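Local coordinates for protein pilotin OutS (Dickeya dadantii, PDB 3UTK) that serves as the pilotin of a type II secretion system, interacts with the secretin OutD, and is required for moving pectate lyases and cellulases across the outer membrane, at residues A[45-50]-A[88-93]; A[57-62]-A[99-104]; A[65-70]-A[127-132]; A[78-81]-A[86-89]. All blocks are in the same frame, centred on the assembly; numbering follows the deposited sequence.

The chain starts with helix 40-60, which supplies the first segment of contacts 1 and 2. Contact 1 closes a loop from 45-50 to the loop 88-93, before helix 94-106. Contact 2 runs from 57-62 to 99-104 and crosses it, and Leu100 also touches Ala48 of contact 1. Contact 3 joins 65-70, at the start of helix 69-82, to the C-terminal helix 123-131 and crosses both. It meets contact 2 through the salt bridge between Arg58 and Asp69. Contact 4 ties helix 69-82 to the loop after it, from 78-81 to 86-89, nested inside the loops of contacts 2 and 3. It shares Gly88 and Arg89 with contact 1, and Ala80 packs on Tyr90.

Contact 1: A[45-50]-A[88-93]; sequences SQLASL and GRYQSL
Leu47 and Tyr90 cross at about a right angle. One methyl of the leucine, CD1, does the touching. It approaches the aromatic ring obliquely and is centred on Tyr90 CE2. The modelled distance from Leu47 CD1 to Tyr90 CE2, 3.2 Å, is unusually short for two carbons and doubtful as a measure of packing. Tyr90 CD2 and CZ are about equally far from CD1 to either side, at 3.8 and 3.7 Å. The tyrosine hydroxyl is hydrogen-bonded to OE1 of Gln43, one turn earlier on helix 40-60, which ties the polar end of the ring to the helix that Leu47 belongs to.

Leu93 meets the helix at Leu47 CB and Ala48. Its CG is anti to the backbone N (chi1 -179°), and together with chi2 (57°) this brings CD1 in toward the helix although the side chain starts off across it. Leu93 CD1 then lies 3.8 Å from Leu47 CB and 3.6 Å from the backbone N of Ala48. The same methyl is 3.9 Å from Ala48 CB. The backbones come close here, with 6.0 Å between the CA atoms of Ala48 and Leu93.

All four touching residues are buried. Ala80 of helix 69-82 packs against both Leu47 and Tyr90. Residues Tyr90 to Leu93 form a type I beta turn. The loop before helix 94-106 is thus packed on helix 40-60 in the core of the nested, perpendicular helical hairpins.

Contact 2: A[57-62]-A[99-104]; sequences LRVQCE and NLYQGL
Tyr101 reaches from helix 94-106 to the end of helix 40-60 and meets Val59 and Gln60 with its hydroxyl. It has the most surface buried of the three. Its CG is anti to the backbone N (chi1 167°), which sends the ring across toward the other helix. The backbones stay apart, with 10.3 Å between the CA atoms of Val59 and Tyr101, so the ring spans the gap.

Val59 crosses the tyrosine at about a right angle. Its CG1 lies 3.3 Å from Tyr101 OH, and its CB is 3.5 Å from the same oxygen. Gln60 comes in beside it. Its chain bends at chi2 (-62°), which carries OE1 to 3.1 Å from Tyr101 OH. The amide plane is turned 47° from the ring plane. The hydroxyl therefore has an apolar branch and a polar amide as neighbours.

Gln60 also touches Lys111 of helix 111-121, and Tyr101 packs on Lys55. The next residue, Cys61, is joined to Cys115 by a disulfide. Helices 40-60 and 94-106 pack at a distance here, with Tyr101 filling the gap, in the helical-hairpin fold of the pilotin.

Contact 3: A[65-70]-A[127-132]; sequences DLPDDG and DAMRTV
Met129 lays its sulfur against Pro67 and Leu66. Before it comes Ala128, which packs on Thr75 of helix 69-82.

Met129 is the residue that crosses the gap. Its chi1 of -123° lies far from a staggered value, while the chain runs extended at chi2 and bends at chi3 (-103°). SD reaches 3.6 Å from Pro67 CD and 3.9 Å from Pro67 CG, so it comes at the CD-CG edge of the proline ring. Met129 CG adds a contact of 4.0 Å to Pro67 CG. Leu66 CD2 is farther, 4.3 Å from Met129 SD. This joins the last helix of the all-helical pilotin fold to the loop that leads into helix 69-82. Asp68 sits there at the N-cap, and its OD1 is hydrogen-bonded to N of Thr71.

Arg130 comes next. Its NH2 is 6.2 Å from Asp65 OD2, too far for a salt bridge, and Asp65 pairs with Arg63 instead. Thr131 donates from OG1 to Ala128 O at 2.7 Å, a turn back along its own helix. Val132, the last modelled residue, rests on Lys74 and Thr75.

Contact 4: A[78-81]-A[86-89]; sequences NVAV and DTGR
Thr87 touches Ala80 and Val81 across this contact, and beside it lies the flat carboxylate of Asp86. One face of that carboxylate is approached by the backbone N of Gly88. This N lies 3.0 Å from Asp86 OD1 and well above the carboxylate plane, 59° out of it. The bond is fairly straight, with an angle of 156° at the hydrogen. It spans two residues, which makes it an Asx turn. The same residues start a type I beta turn that runs from Asp86 to Arg89. CB of Asp86 points away from helix 69-82, and the carboxylate makes no contact within 4.5 Å of segment 78-81.

Thr87 does point at the helix. Its CA is 6.9 Å from the CA of Ala80. With chi1 at -53°, OG1 stands beside its own backbone N, and this is the atom that touches the helix. Trp85 also touches the buried methyl of Ala80. Val81, on the exposed side, crosses Thr87 at about a right angle. The loop thus turns back onto the end of the helix it has just left.

The contact buries Thr87 OG1, which has no polar partner in the model. It lies 3.9 Å from Ala80 CB and 3.7 Å from Val81 CG2.

Contact 1: A[45-50]-A[88-93]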
loop_
_atom_site.group_PDB
_atom_site.type_symbol
_atom_site.label_atom_id
_atom_site.label_comp_id
_atom_site.label_asym_id
_atom_site.label_seq_id
_atom_site.Cartn_x
_atom_site.Cartn_y
_atom_site.Cartn_z
ATOM N N SER A 45 -3.509 2.316 9.602
ATOM C CA SER A 45 -2.092 2.571 9.372
ATOM C C SER A 45 -1.440 1.452 8.571
ATOM O O SER A 45 -0.556 1.696 7.742
ATOM C CB SER A 45 -1.367 2.720 10.704
ATOM O OG SER A 45 -1.694 3.953 11.310
ATOM N N GLN A 46 -1.868 0.222 8.833
ATOM C CA GLN A 46 -1.298 -0.932 8.152
ATOM C C GLN A 46 -1.676 -0.945 6.676
ATOM O O GLN A 46 -0.834 -1.201 5.820
ATOM C CB GLN A 46 -1.718 -2.241 8.837
ATOM C CG GLN A 46 -1.051 -2.451 10.195
ATOM C CD GLN A 46 -1.253 -3.844 10.768
ATOM O OE1 GLN A 46 -1.884 -4.706 10.153
ATOM N NE2 GLN A 46 -0.709 -4.068 11.959
ATOM N N LEU A 47 -2.945 -0.671 6.382
ATOM C CA LEU A 47 -3.410 -0.642 4.998
ATOM C C LEU A 47 -2.751 0.486 4.217
ATOM O O LEU A 47 -2.364 0.301 3.061
ATOM C CB LEU A 47 -4.930 -0.496 4.938
ATOM C CG LEU A 47 -5.701 -1.619 5.626
ATOM C CD1 LEU A 47 -7.203 -1.353 5.556
ATOM C CD2 LEU A 47 -5.357 -2.958 5.002
ATOM N N ALA A 48 -2.621 1.648 4.857
ATOM C CA ALA A 48 -2.046 2.820 4.211
ATOM C C ALA A 48 -0.594 2.561 3.850
ATOM O O ALA A 48 -0.113 3.009 2.809
ATOM C CB ALA A 48 -2.167 4.061 5.113
ATOM N N SER A 49 0.096 1.829 4.716
ATOM C CA SER A 49 1.477 1.445 4.459
ATOM C C SER A 49 1.607 0.557 3.214
ATOM O O SER A 49 2.546 0.705 2.429
ATOM C CB SER A 49 2.067 0.746 5.688
ATOM O OG SER A 49 3.364 0.238 5.417
ATOM N N LEU A 50 0.665 -0.363 3.036
ATOM C CA LEU A 50 0.675 -1.259 1.882
ATOM C C LEU A 50 0.375 -0.470 0.612
ATOM O O LEU A 50 1.006 -0.667 -0.409
ATOM C CB LEU A 50 -0.349 -2.390 2.058
ATOM C CG LEU A 50 0.006 -3.505 3.047
ATOM C CD1 LEU A 50 -1.205 -4.401 3.322
ATOM C CD2 LEU A 50 1.176 -4.336 2.538
ATOM N N GLY A 88 -15.831 0.396 7.729
ATOM C CA GLY A 88 -16.596 1.612 7.912
ATOM C C GLY A 88 -15.753 2.682 8.575
ATOM O O GLY A 88 -15.964 3.872 8.344
ATOM N N ARG A 89 -14.787 2.255 9.388
ATOM C CA ARG A 89 -13.979 3.177 10.186
ATOM C C ARG A 89 -12.731 3.647 9.451
ATOM O O ARG A 89 -11.820 4.200 10.063
ATOM C CB ARG A 89 -13.575 2.532 11.520
ATOM C CG ARG A 89 -14.740 2.264 12.477
ATOM C CD ARG A 89 -14.247 1.813 13.852
ATOM N NE ARG A 89 -13.466 2.852 14.524
ATOM C CZ ARG A 89 -12.826 2.685 15.678
ATOM N NH1 ARG A 89 -12.864 1.515 16.301
ATOM N NH2 ARG A 89 -12.142 3.691 16.209
ATOM N N TYR A 90 -12.706 3.446 8.136
ATOM C CA TYR A 90 -11.493 3.645 7.347
ATOM C C TYR A 90 -11.371 5.013 6.670
ATOM O O TYR A 90 -10.449 5.230 5.887
ATOM C CB TYR A 90 -11.353 2.531 6.304
ATOM C CG TYR A 90 -10.897 1.216 6.883
ATOM C CD1 TYR A 90 -10.670 1.075 8.247
ATOM C CD2 TYR A 90 -10.675 0.117 6.064
ATOM C CE1 TYR A 90 -10.252 -0.133 8.780
ATOM C CE2 TYR A 90 -10.254 -1.087 6.588
ATOM C CZ TYR A 90 -10.041 -1.207 7.943
ATOM O OH TYR A 90 -9.622 -2.409 8.461
ATOM N N GLN A 91 -12.282 5.929 6.991
ATOM C CA GLN A 91 -12.343 7.246 6.344
ATOM C C GLN A 91 -10.987 7.865 5.973
ATOM O O GLN A 91 -10.828 8.454 4.892
ATOM C CB GLN A 91 -13.151 8.224 7.209
ATOM C CG GLN A 91 -14.647 7.944 7.226
ATOM C CD GLN A 91 -15.060 6.990 8.333
ATOM O OE1 GLN A 91 -14.236 6.552 9.135
ATOM N NE2 GLN A 91 -16.347 6.674 8.387
ATOM N N SER A 92 -10.010 7.719 6.861
ATOM C CA SER A 92 -8.716 8.361 6.685
ATOM C C SER A 92 -7.697 7.491 5.947
ATOM O O SER A 92 -6.506 7.540 6.266
ATOM C CB SER A 92 -8.145 8.755 8.047
ATOM O OG SER A 92 -7.972 7.611 8.868
ATOM N N LEU A 93 -8.140 6.727 4.948
ATOM C CA LEU A 93 -7.227 5.804 4.249
ATOM C C LEU A 93 -6.493 6.372 3.017
ATOM O O LEU A 93 -5.273 6.244 2.912
ATOM C CB LEU A 93 -7.925 4.476 3.886
ATOM C CG LEU A 93 -7.026 3.447 3.177
ATOM C CD1 LEU A 93 -5.790 3.116 4.007
ATOM C CD2 LEU A 93 -7.783 2.163 2.812
#

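Contact 2: A[57-62]-A[99-104]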
loop_
_atom_site.group_PDB
_atom_site.type_symbol
_atom_site.label_atom_id
_atom_site.label_comp_id
_atom_site.label_asym_id
_atom_site.label_seq_id
_atom_site.Cartn_x
_atom_site.Cartn_y
_atom_site.Cartn_z
ATOM N N LEU A 57 6.354 1.346 -5.606
ATOM C CA LEU A 57 6.848 0.396 -6.592
ATOM C C LEU A 57 6.454 0.849 -7.995
ATOM O O LEU A 57 7.272 0.836 -8.908
ATOM C CB LEU A 57 6.323 -1.018 -6.330
ATOM C CG LEU A 57 6.952 -1.810 -5.177
ATOM C CD1 LEU A 57 6.220 -3.143 -4.936
ATOM C CD2 LEU A 57 8.440 -2.077 -5.433
ATOM N N ARG A 58 5.199 1.249 -8.165
ATOM C CA ARG A 58 4.738 1.635 -9.496
ATOM C C ARG A 58 5.494 2.859 -10.009
ATOM O O ARG A 58 5.955 2.880 -11.149
ATOM C CB ARG A 58 3.225 1.913 -9.511
ATOM C CG ARG A 58 2.647 2.097 -10.923
ATOM C CD ARG A 58 1.195 2.560 -10.879
ATOM N NE ARG A 58 1.098 3.952 -10.460
ATOM C CZ ARG A 58 0.353 4.390 -9.452
ATOM N NH1 ARG A 58 -0.381 3.542 -8.744
ATOM N NH2 ARG A 58 0.349 5.685 -9.152
ATOM N N VAL A 59 5.612 3.883 -9.169
ATOM C CA VAL A 59 6.141 5.164 -9.621
ATOM C C VAL A 59 7.670 5.237 -9.582
ATOM O O VAL A 59 8.298 5.699 -10.541
ATOM C CB VAL A 59 5.529 6.341 -8.826
ATOM C CG1 VAL A 59 6.153 7.668 -9.259
ATOM C CG2 VAL A 59 4.011 6.362 -9.002
ATOM N N GLN A 60 8.266 4.787 -8.480
ATOM C CA GLN A 60 9.712 4.919 -8.294
ATOM C C GLN A 60 10.471 3.724 -8.855
ATOM O O GLN A 60 11.631 3.839 -9.263
ATOM C CB GLN A 60 10.055 5.102 -6.802
ATOM C CG GLN A 60 9.321 6.269 -6.128
ATOM C CD GLN A 60 9.664 7.613 -6.746
ATOM O OE1 GLN A 60 8.787 8.444 -6.981
ATOM N NE2 GLN A 60 10.943 7.838 -6.994
ATOM N N CYS A 61 9.822 2.568 -8.877
ATOM C CA CYS A 61 10.509 1.326 -9.240
ATOM C C CYS A 61 10.072 0.800 -10.602
ATOM O O CYS A 61 10.395 -0.335 -10.987
ATOM C CB CYS A 61 10.267 0.270 -8.156
ATOM S SG CYS A 61 10.741 0.826 -6.474
ATOM N N GLU A 62 9.368 1.650 -11.335
ATOM C CA GLU A 62 8.897 1.354 -12.693
ATOM C C GLU A 62 8.126 0.043 -12.773
ATOM O O GLU A 62 8.176 -0.634 -13.798
ATOM C CB GLU A 62 10.068 1.289 -13.681
ATOM C CG GLU A 62 11.031 2.445 -13.587
ATOM C CD GLU A 62 10.381 3.753 -13.938
ATOM O OE1 GLU A 62 9.264 3.720 -14.494
ATOM O OE2 GLU A 62 10.983 4.810 -13.657
ATOM N N ASN A 99 0.170 10.519 2.060
ATOM C CA ASN A 99 1.116 11.121 3.008
ATOM C C ASN A 99 2.303 10.210 3.305
ATOM O O ASN A 99 3.449 10.660 3.349
ATOM C CB ASN A 99 0.421 11.505 4.312
ATOM C CG ASN A 99 -0.496 12.696 4.151
ATOM O OD1 ASN A 99 -1.260 13.038 5.059
ATOM N ND2 ASN A 99 -0.433 13.336 2.988
ATOM N N LEU A 100 2.022 8.925 3.511
ATOM C CA LEU A 100 3.068 7.937 3.765
ATOM C C LEU A 100 3.955 7.728 2.540
ATOM O O LEU A 100 5.151 7.504 2.665
ATOM C CB LEU A 100 2.458 6.598 4.202
ATOM C CG LEU A 100 1.875 6.484 5.614
ATOM C CD1 LEU A 100 1.251 5.113 5.799
ATOM C CD2 LEU A 100 2.936 6.743 6.687
ATOM N N TYR A 101 3.359 7.796 1.353
ATOM C CA TYR A 101 4.130 7.708 0.118
ATOM C C TYR A 101 5.090 8.891 0.034
ATOM O O TYR A 101 6.271 8.723 -0.247
ATOM C CB TYR A 101 3.201 7.654 -1.108
ATOM C CG TYR A 101 3.911 7.879 -2.426
ATOM C CD1 TYR A 101 4.721 6.896 -2.976
ATOM C CD2 TYR A 101 3.779 9.080 -3.113
ATOM C CE1 TYR A 101 5.376 7.096 -4.173
ATOM C CE2 TYR A 101 4.431 9.289 -4.312
ATOM C CZ TYR A 101 5.230 8.294 -4.838
ATOM O OH TYR A 101 5.888 8.494 -6.030
ATOM N N GLN A 102 4.587 10.090 0.296
ATOM C CA GLN A 102 5.452 11.263 0.275
ATOM C C GLN A 102 6.567 11.135 1.314
ATOM O O GLN A 102 7.694 11.585 1.088
ATOM C CB GLN A 102 4.638 12.541 0.501
ATOM C CG GLN A 102 3.670 12.866 -0.631
ATOM C CD GLN A 102 4.373 13.113 -1.958
ATOM O OE1 GLN A 102 3.842 12.803 -3.026
ATOM N NE2 GLN A 102 5.569 13.673 -1.895
ATOM N N GLY A 103 6.253 10.512 2.446
ATOM C CA GLY A 103 7.237 10.280 3.492
ATOM C C GLY A 103 8.355 9.354 3.034
ATOM O O GLY A 103 9.535 9.589 3.326
ATOM N N LEU A 104 7.983 8.295 2.314
ATOM C CA LEU A 104 8.959 7.354 1.759
ATOM C C LEU A 104 9.970 8.073 0.868
ATOM O O LEU A 104 11.182 7.847 0.974
ATOM C CB LEU A 104 8.256 6.246 0.951
ATOM C CG LEU A 104 7.520 5.113 1.686
ATOM C CD1 LEU A 104 6.671 4.274 0.727
ATOM C CD2 LEU A 104 8.486 4.216 2.432
#

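Contact 3: A[65-70]-A[127-132]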
loop_
_atom_site.group_PDB
_atom_site.type_symbol
_atom_site.label_atom_id
_atom_site.label_comp_id
_atom_site.label_asym_id
_atom_site.label_seq_id
_atom_site.Cartn_x
_atom_site.Cartn_y
_atom_site.Cartn_z
ATOM N N ASP A 65 3.440 -2.827 -14.189
ATOM C CA ASP A 65 2.441 -3.894 -14.176
ATOM C C ASP A 65 1.405 -3.657 -13.081
ATOM O O ASP A 65 0.357 -4.302 -13.049
ATOM C CB ASP A 65 3.096 -5.279 -14.018
ATOM C CG ASP A 65 4.021 -5.372 -12.799
ATOM O OD1 ASP A 65 4.827 -4.440 -12.557
ATOM O OD2 ASP A 65 3.942 -6.397 -12.090
ATOM N N LEU A 66 1.697 -2.723 -12.183
ATOM C CA LEU A 66 0.772 -2.408 -11.100
ATOM C C LEU A 66 -0.242 -1.357 -11.539
ATOM O O LEU A 66 0.061 -0.505 -12.381
ATOM C CB LEU A 66 1.542 -1.948 -9.845
ATOM C CG LEU A 66 2.570 -2.942 -9.309
ATOM C CD1 LEU A 66 3.129 -2.449 -7.992
ATOM C CD2 LEU A 66 1.961 -4.325 -9.117
ATOM N N PRO A 67 -1.460 -1.422 -10.981
ATOM C CA PRO A 67 -2.585 -0.564 -11.367
ATOM C C PRO A 67 -2.587 0.784 -10.657
ATOM O O PRO A 67 -1.672 1.085 -9.884
ATOM C CB PRO A 67 -3.798 -1.385 -10.922
ATOM C CG PRO A 67 -3.303 -2.089 -9.702
ATOM C CD PRO A 67 -1.862 -2.441 -9.994
ATOM N N ASP A 68 -3.620 1.579 -10.915
ATOM C CA ASP A 68 -3.704 2.938 -10.383
ATOM C C ASP A 68 -4.004 2.963 -8.885
ATOM O O ASP A 68 -4.331 1.938 -8.292
ATOM C CB ASP A 68 -4.741 3.755 -11.164
ATOM C CG ASP A 68 -6.110 3.112 -11.165
ATOM O OD1 ASP A 68 -6.629 2.825 -10.072
ATOM O OD2 ASP A 68 -6.671 2.886 -12.262
ATOM N N ASP A 69 -3.888 4.140 -8.278
ATOM C CA ASP A 69 -4.081 4.292 -6.839
ATOM C C ASP A 69 -5.444 3.771 -6.386
ATOM O O ASP A 69 -5.563 3.162 -5.324
ATOM C CB ASP A 69 -3.934 5.764 -6.423
ATOM C CG ASP A 69 -2.539 6.319 -6.685
ATOM O OD1 ASP A 69 -1.617 5.544 -7.040
ATOM O OD2 ASP A 69 -2.363 7.544 -6.518
ATOM N N GLY A 70 -6.472 4.024 -7.190
ATOM C CA GLY A 70 -7.821 3.589 -6.861
ATOM C C GLY A 70 -7.908 2.079 -6.736
ATOM O O GLY A 70 -8.543 1.558 -5.819
ATOM N N ASP A 127 -0.067 -9.982 -5.359
ATOM C CA ASP A 127 -0.891 -11.107 -5.818
ATOM C C ASP A 127 -2.387 -10.820 -5.637
ATOM O O ASP A 127 -3.212 -11.133 -6.508
ATOM C CB ASP A 127 -0.525 -12.388 -5.069
ATOM C CG ASP A 127 0.717 -13.063 -5.627
ATOM O OD1 ASP A 127 1.277 -12.573 -6.631
ATOM O OD2 ASP A 127 1.123 -14.103 -5.064
ATOM N N ALA A 128 -2.728 -10.226 -4.498
ATOM C CA ALA A 128 -4.111 -9.870 -4.186
ATOM C C ALA A 128 -4.649 -8.855 -5.188
ATOM O O ALA A 128 -5.842 -8.821 -5.497
ATOM C CB ALA A 128 -4.201 -9.317 -2.773
ATOM N N MET A 129 -3.755 -8.021 -5.692
ATOM C CA MET A 129 -4.127 -6.982 -6.634
ATOM C C MET A 129 -4.625 -7.523 -7.965
ATOM O O MET A 129 -5.420 -6.880 -8.638
ATOM C CB MET A 129 -2.925 -6.087 -6.883
ATOM C CG MET A 129 -3.162 -4.653 -6.595
ATOM S SD MET A 129 -1.568 -3.841 -6.694
ATOM C CE MET A 129 -1.172 -3.634 -4.960
ATOM N N ARG A 130 -4.135 -8.691 -8.360
ATOM C CA ARG A 130 -4.596 -9.307 -9.599
ATOM C C ARG A 130 -6.079 -9.634 -9.546
ATOM O O ARG A 130 -6.804 -9.430 -10.517
ATOM C CB ARG A 130 -3.809 -10.574 -9.883
ATOM C CG ARG A 130 -2.342 -10.322 -10.007
ATOM C CD ARG A 130 -1.774 -11.108 -11.153
ATOM N NE ARG A 130 -0.337 -11.233 -11.015
ATOM C CZ ARG A 130 0.391 -12.115 -11.684
ATOM N NH1 ARG A 130 -0.195 -12.941 -12.540
ATOM N NH2 ARG A 130 1.699 -12.167 -11.494
ATOM N N THR A 131 -6.526 -10.145 -8.406
ATOM C CA THR A 131 -7.918 -10.546 -8.250
ATOM C C THR A 131 -8.843 -9.333 -8.323
ATOM O O THR A 131 -10.048 -9.470 -8.524
ATOM C CB THR A 131 -8.140 -11.285 -6.919
ATOM O OG1 THR A 131 -8.103 -10.348 -5.836
ATOM C CG2 THR A 131 -7.060 -12.335 -6.712
ATOM N N VAL A 132 -8.266 -8.146 -8.167
ATOM C CA VAL A 132 -9.034 -6.907 -8.204
ATOM C C VAL A 132 -9.047 -6.308 -9.609
ATOM O O VAL A 132 -10.023 -5.679 -10.018
ATOM C CB VAL A 132 -8.459 -5.864 -7.226
ATOM C CG1 VAL A 132 -9.395 -4.668 -7.115
ATOM C CG2 VAL A 132 -8.230 -6.490 -5.862
#

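Contact 4: A[78-81]-A[86-89]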
loop_
_atom_site.group_PDB
_atom_site.type_symbol
_atom_site.label_atom_id
_atom_site.label_comp_id
_atom_site.label_asym_id
_atom_site.label_seq_id
_atom_site.Cartn_x
_atom_site.Cartn_y
_atom_site.Cartn_z
ATOM N N ASN A 78 -10.217 -4.730 0.258
ATOM C CA ASN A 78 -10.589 -6.142 0.127
ATOM C C ASN A 78 -9.852 -7.040 1.110
ATOM O O ASN A 78 -10.443 -7.938 1.710
ATOM C CB ASN A 78 -10.376 -6.637 -1.303
ATOM C CG ASN A 78 -11.492 -6.208 -2.240
ATOM O OD1 ASN A 78 -12.442 -5.545 -1.827
ATOM N ND2 ASN A 78 -11.374 -6.574 -3.512
ATOM N N VAL A 79 -8.553 -6.810 1.259
ATOM C CA VAL A 79 -7.779 -7.523 2.268
ATOM C C VAL A 79 -8.376 -7.293 3.662
ATOM O O VAL A 79 -8.516 -8.231 4.444
ATOM C CB VAL A 79 -6.298 -7.099 2.234
ATOM C CG1 VAL A 79 -5.561 -7.608 3.470
ATOM C CG2 VAL A 79 -5.644 -7.610 0.958
ATOM N N ALA A 80 -8.744 -6.049 3.960
ATOM C CA ALA A 80 -9.374 -5.727 5.236
ATOM C C ALA A 80 -10.660 -6.530 5.447
ATOM O O ALA A 80 -10.902 -7.060 6.529
ATOM C CB ALA A 80 -9.654 -4.222 5.336
ATOM N N VAL A 81 -11.483 -6.623 4.406
ATOM C CA VAL A 81 -12.719 -7.392 4.492
ATOM C C VAL A 81 -12.425 -8.866 4.753
ATOM O O VAL A 81 -13.092 -9.509 5.569
ATOM C CB VAL A 81 -13.585 -7.218 3.231
ATOM C CG1 VAL A 81 -14.765 -8.193 3.247
ATOM C CG2 VAL A 81 -14.099 -5.781 3.146
ATOM N N ASP A 86 -13.551 -3.921 10.225
ATOM C CA ASP A 86 -14.622 -2.969 9.944
ATOM C C ASP A 86 -14.149 -1.867 8.999
ATOM O O ASP A 86 -13.406 -0.969 9.396
ATOM C CB ASP A 86 -15.157 -2.363 11.245
ATOM C CG ASP A 86 -16.339 -1.444 11.016
ATOM O OD1 ASP A 86 -16.860 -1.424 9.881
ATOM O OD2 ASP A 86 -16.758 -0.752 11.971
ATOM N N THR A 87 -14.591 -1.940 7.747
ATOM C CA THR A 87 -14.146 -1.010 6.717
ATOM C C THR A 87 -15.000 0.253 6.705
ATOM O O THR A 87 -14.914 1.077 5.792
ATOM C CB THR A 87 -14.125 -1.676 5.327
ATOM O OG1 THR A 87 -13.350 -2.880 5.390
ATOM C CG2 THR A 87 -13.496 -0.751 4.296
ATOM N N GLY A 88 -15.831 0.396 7.729
ATOM C CA GLY A 88 -16.596 1.612 7.912
ATOM C C GLY A 88 -15.753 2.682 8.575
ATOM O O GLY A 88 -15.964 3.872 8.344
ATOM N N ARG A 89 -14.787 2.255 9.388
ATOM C CA ARG A 89 -13.979 3.177 10.186
ATOM C C ARG A 89 -12.731 3.647 9.451
ATOM O O ARG A 89 -11.820 4.200 10.063
ATOM C CB ARG A 89 -13.575 2.532 11.520
ATOM C CG ARG A 89 -14.740 2.264 12.477
ATOM C CD ARG A 89 -14.247 1.813 13.852
ATOM N NE ARG A 89 -13.466 2.852 14.524
ATOM C CZ ARG A 89 -12.826 2.685 15.678
ATOM N NH1 ARG A 89 -12.864 1.515 16.301
ATOM N NH2 ARG A 89 -12.142 3.691 16.209
#